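Galectin (Ovis aries, PDB 6N44) is a galectin that probably binds beta-galactoside sugars, and its oligomeric assembly is critical for anti-parasitic activity in sheep. Local coordinates at residues P36-F42 against L125-I131. Residues are numbered along the deposited sequence; the frame is centred on the assembly and turned at random.
Sequences PELQVDF and LDVRGDI
Segments 36-42 and 125-131 run antiparallel, with Q39 facing R128 and D41 facing D126 as hydrogen-bonded pairs; the bond from D41 N to D126 O is 2.8 Å long and nearly straight (170°). Past the pair L38-G129, D130 carries on the bonding from the centre of an inverse gamma turn. Its N donates to E37 O, and its OD2 takes E37 N through the anti lone pair at 2.8 Å. L38, V40, F42, L125 and V127 point into the core. L125 CD1 sits over the centre of one face of the F42 ring, 4.0 Å from the centroid, in a CH-pi contact. The same methyl touches V40 CG1 at 3.8 Å. The two segments lie on neighbouring strands of one sheet of the galectin beta-sandwich, and the apolar side chains meet strands 19-28 and 90-97 of the other sheet. The opposite face is polar. R128 bends at chi3 (67°) and grips D126 side-on: NE meets OD1 at 2.9 Å, and NH2 forms a salt bridge with OD2 at 2.8 Å. The extended Q39 chain runs alongside R128, with NE2 4.0 Å from R128 CD. D41 OD1 forms a salt bridge with R55, a galactose-binding residue, so D41 probably helps to position it.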
ATOM      1  N   PRO A  36      -2.216  23.077  16.400  1.00 19.25           N
ATOM      2  CA  PRO A  36      -2.998  22.359  15.376  1.00 15.17           C
ATOM      3  C   PRO A  36      -3.118  20.864  15.675  1.00 14.34           C
ATOM      4  O   PRO A  36      -2.180  20.228  16.154  1.00 16.07           O
ATOM      5  CB  PRO A  36      -2.194  22.603  14.098  1.00 14.04           C
ATOM      6  CG  PRO A  36      -0.754  22.789  14.607  1.00 15.03           C
ATOM      7  CD  PRO A  36      -0.942  23.594  15.871  1.00 14.80           C
ATOM      8  N   GLU A  37      -4.284  20.301  15.372  1.00 16.50           N
ATOM      9  CA  GLU A  37      -4.545  18.878  15.542  1.00 15.85           C
ATOM     10  C   GLU A  37      -4.761  18.223  14.186  1.00 14.68           C
ATOM     11  O   GLU A  37      -5.184  18.867  13.225  1.00 16.79           O
ATOM     12  CB  GLU A  37      -5.793  18.637  16.403  1.00 15.33           C
ATOM     13  CG  GLU A  37      -5.908  19.540  17.604  1.00 29.52           C
ATOM     14  CD  GLU A  37      -6.993  19.113  18.594  1.00 27.82           C
ATOM     15  OE1 GLU A  37      -7.833  18.245  18.250  1.00 25.09           O
ATOM     16  OE2 GLU A  37      -6.998  19.637  19.737  1.00 34.02           O
ATOM     17  N   LEU A  38      -4.480  16.931  14.130  1.00 11.89           N
ATOM     18  CA  LEU A  38      -4.757  16.091  12.976  1.00 12.12           C
ATOM     19  C   LEU A  38      -5.506  14.858  13.461  1.00 10.95           C
ATOM     20  O   LEU A  38      -5.137  14.264  14.478  1.00 11.48           O
ATOM     21  CB  LEU A  38      -3.441  15.695  12.268  1.00 11.17           C
ATOM     22  CG  LEU A  38      -3.497  14.540  11.274  1.00 14.41           C
ATOM     23  CD1 LEU A  38      -4.428  14.879  10.097  1.00 11.94           C
ATOM     24  CD2 LEU A  38      -2.087  14.231  10.801  1.00 12.31           C
ATOM     25  N   GLN A  39      -6.558  14.469  12.743  1.00  9.45           N
ATOM     26  CA  GLN A  39      -7.363  13.333  13.168  1.00 12.41           C
ATOM     27  C   GLN A  39      -7.818  12.521  11.963  1.00 10.99           C
ATOM     28  O   GLN A  39      -8.409  13.078  11.033  1.00 11.53           O
ATOM     29  CB  GLN A  39      -8.588  13.783  13.973  1.00  9.85           C
ATOM     30  CG  GLN A  39      -9.397  12.597  14.471  1.00 11.81           C
ATOM     31  CD  GLN A  39     -10.464  13.030  15.432  1.00 18.96           C
ATOM     32  OE1 GLN A  39     -10.176  13.309  16.593  1.00 17.53           O
ATOM     33  NE2 GLN A  39     -11.694  13.123  14.951  1.00 15.84           N
ATOM     34  N   VAL A  40      -7.549  11.216  11.979  1.00  9.18           N
ATOM     35  CA  VAL A  40      -7.952  10.316  10.894  1.00 11.86           C
ATOM     36  C   VAL A  40      -8.775   9.179  11.482  1.00 10.27           C
ATOM     37  O   VAL A  40      -8.292   8.437  12.347  1.00 10.31           O
ATOM     38  CB  VAL A  40      -6.754   9.748  10.108  1.00 10.06           C
ATOM     39  CG1 VAL A  40      -7.252   8.820   8.988  1.00  5.54           C
ATOM     40  CG2 VAL A  40      -5.892  10.868   9.525  1.00  9.79           C
ATOM     41  N   ASP A  41     -10.002   9.024  10.991  1.00 12.39           N
ATOM     42  CA  ASP A  41     -10.915   7.993  11.467  1.00 12.05           C
ATOM     43  C   ASP A  41     -11.121   6.968  10.362  1.00 13.63           C
ATOM     44  O   ASP A  41     -11.591   7.307   9.268  1.00 11.00           O
ATOM     45  CB  ASP A  41     -12.272   8.574  11.889  1.00 12.04           C
ATOM     46  CG  ASP A  41     -12.233   9.225  13.270  1.00 18.09           C
ATOM     47  OD1 ASP A  41     -11.178   9.138  13.933  1.00 18.96           O
ATOM     48  OD2 ASP A  41     -13.259   9.813  13.702  1.00 16.75           O
ATOM     49  N   PHE A  42     -10.778   5.723  10.660  1.00 10.30           N
ATOM     50  CA  PHE A  42     -11.279   4.575   9.911  1.00 12.62           C
ATOM     51  C   PHE A  42     -12.530   4.128  10.656  1.00 11.26           C
ATOM     52  O   PHE A  42     -12.457   3.385  11.639  1.00 11.75           O
ATOM     53  CB  PHE A  42     -10.230   3.473   9.834  1.00  9.20           C
ATOM     54  CG  PHE A  42      -9.006   3.834   9.012  1.00 12.50           C
ATOM     55  CD1 PHE A  42      -8.034   4.685   9.512  1.00  9.99           C
ATOM     56  CD2 PHE A  42      -8.833   3.308   7.739  1.00  9.40           C
ATOM     57  CE1 PHE A  42      -6.899   4.997   8.750  1.00 12.41           C
ATOM     58  CE2 PHE A  42      -7.715   3.628   6.976  1.00 10.85           C
ATOM     59  CZ  PHE A  42      -6.746   4.466   7.484  1.00  8.59           C
ATOM     60  N   LEU A 125     -13.730   6.630   5.655  1.00  7.12           N
ATOM     61  CA  LEU A 125     -12.490   7.302   6.010  1.00  8.40           C
ATOM     62  C   LEU A 125     -12.787   8.785   6.224  1.00  9.89           C
ATOM     63  O   LEU A 125     -13.485   9.401   5.418  1.00  9.77           O
ATOM     64  CB  LEU A 125     -11.448   7.108   4.904  1.00  6.88           C
ATOM     65  CG  LEU A 125     -10.148   7.909   5.085  1.00 10.34           C
ATOM     66  CD1 LEU A 125      -9.331   7.345   6.232  1.00  8.17           C
ATOM     67  CD2 LEU A 125      -9.323   7.945   3.794  1.00 10.74           C
ATOM     68  N   ASP A 126     -12.279   9.342   7.317  1.00  9.16           N
ATOM     69  CA  ASP A 126     -12.578  10.717   7.716  1.00 12.38           C
ATOM     70  C   ASP A 126     -11.262  11.363   8.107  1.00  9.48           C
ATOM     71  O   ASP A 126     -10.611  10.917   9.059  1.00 11.94           O
ATOM     72  CB  ASP A 126     -13.585  10.749   8.888  1.00 10.67           C
ATOM     73  CG  ASP A 126     -13.947  12.170   9.361  1.00 16.97           C
ATOM     74  OD1 ASP A 126     -13.087  13.079   9.424  1.00 19.16           O
ATOM     75  OD2 ASP A 126     -15.116  12.377   9.728  1.00 21.01           O
ATOM     76  N   VAL A 127     -10.865  12.395   7.368  1.00  9.36           N
ATOM     77  CA  VAL A 127      -9.631  13.124   7.620  1.00  9.77           C
ATOM     78  C   VAL A 127     -10.007  14.562   7.945  1.00 10.49           C
ATOM     79  O   VAL A 127     -10.719  15.210   7.164  1.00  9.89           O
ATOM     80  CB  VAL A 127      -8.680  13.071   6.409  1.00 11.10           C
ATOM     81  CG1 VAL A 127      -7.403  13.864   6.695  1.00  9.89           C
ATOM     82  CG2 VAL A 127      -8.375  11.611   6.011  1.00  7.57           C
ATOM     83  N   ARG A 128      -9.517  15.064   9.078  1.00 10.51           N
ATOM     84  CA  ARG A 128      -9.844  16.421   9.505  1.00 12.91           C
ATOM     85  C   ARG A 128      -8.756  16.947  10.433  1.00 14.25           C
ATOM     86  O   ARG A 128      -7.861  16.213  10.864  1.00  9.97           O
ATOM     87  CB  ARG A 128     -11.198  16.468  10.208  1.00 12.06           C
ATOM     88  CG  ARG A 128     -11.247  15.685  11.507  1.00 10.61           C
ATOM     89  CD  ARG A 128     -12.633  15.835  12.162  1.00 16.41           C
ATOM     90  NE  ARG A 128     -13.679  15.198  11.363  1.00 17.32           N
ATOM     91  CZ  ARG A 128     -14.953  15.584  11.345  1.00 25.28           C
ATOM     92  NH1 ARG A 128     -15.351  16.616  12.086  1.00 21.99           N
ATOM     93  NH2 ARG A 128     -15.833  14.946  10.577  1.00 20.16           N
ATOM     94  N   GLY A 129      -8.858  18.231  10.748  1.00 14.11           N
ATOM     95  CA  GLY A 129      -7.981  18.860  11.710  1.00 14.43           C
ATOM     96  C   GLY A 129      -7.633  20.276  11.295  1.00 14.25           C
ATOM     97  O   GLY A 129      -8.199  20.846  10.361  1.00 13.94           O
ATOM     98  N   ASP A 130      -6.681  20.860  12.012  1.00 12.78           N
ATOM     99  CA  ASP A 130      -6.150  22.174  11.649  1.00 13.21           C
ATOM    100  C   ASP A 130      -5.103  22.010  10.548  1.00 12.87           C
ATOM    101  O   ASP A 130      -3.894  22.153  10.750  1.00 12.64           O
ATOM    102  CB  ASP A 130      -5.587  22.849  12.889  1.00 13.54           C
ATOM    103  CG  ASP A 130      -6.596  22.883  14.004  1.00 14.21           C
ATOM    104  OD1 ASP A 130      -7.579  23.649  13.862  1.00 13.60           O
ATOM    105  OD2 ASP A 130      -6.431  22.122  14.984  1.00 17.23           O
ATOM    106  N   ILE A 131      -5.595  21.698   9.345  1.00 11.52           N
ATOM    107  CA  ILE A 131      -4.721  21.312   8.246  1.00 13.07           C
ATOM    108  C   ILE A 131      -5.215  21.911   6.938  1.00 12.21           C
ATOM    109  O   ILE A 131      -6.407  22.174   6.758  1.00 14.80           O
ATOM    110  CB  ILE A 131      -4.623  19.766   8.114  1.00 12.49           C
ATOM    111  CG1 ILE A 131      -6.003  19.158   7.868  1.00 12.60           C
ATOM    112  CG2 ILE A 131      -4.001  19.139   9.355  1.00 11.91           C
ATOM    113  CD1 ILE A 131      -5.964  17.660   7.553  1.00 10.91           C
TER
HETATM  114  O   HOH W   1     -11.275  12.194  11.628  1.00 12.59           O
HETATM  115  O   HOH W   2     -14.438  12.121  12.642  1.00 25.31           O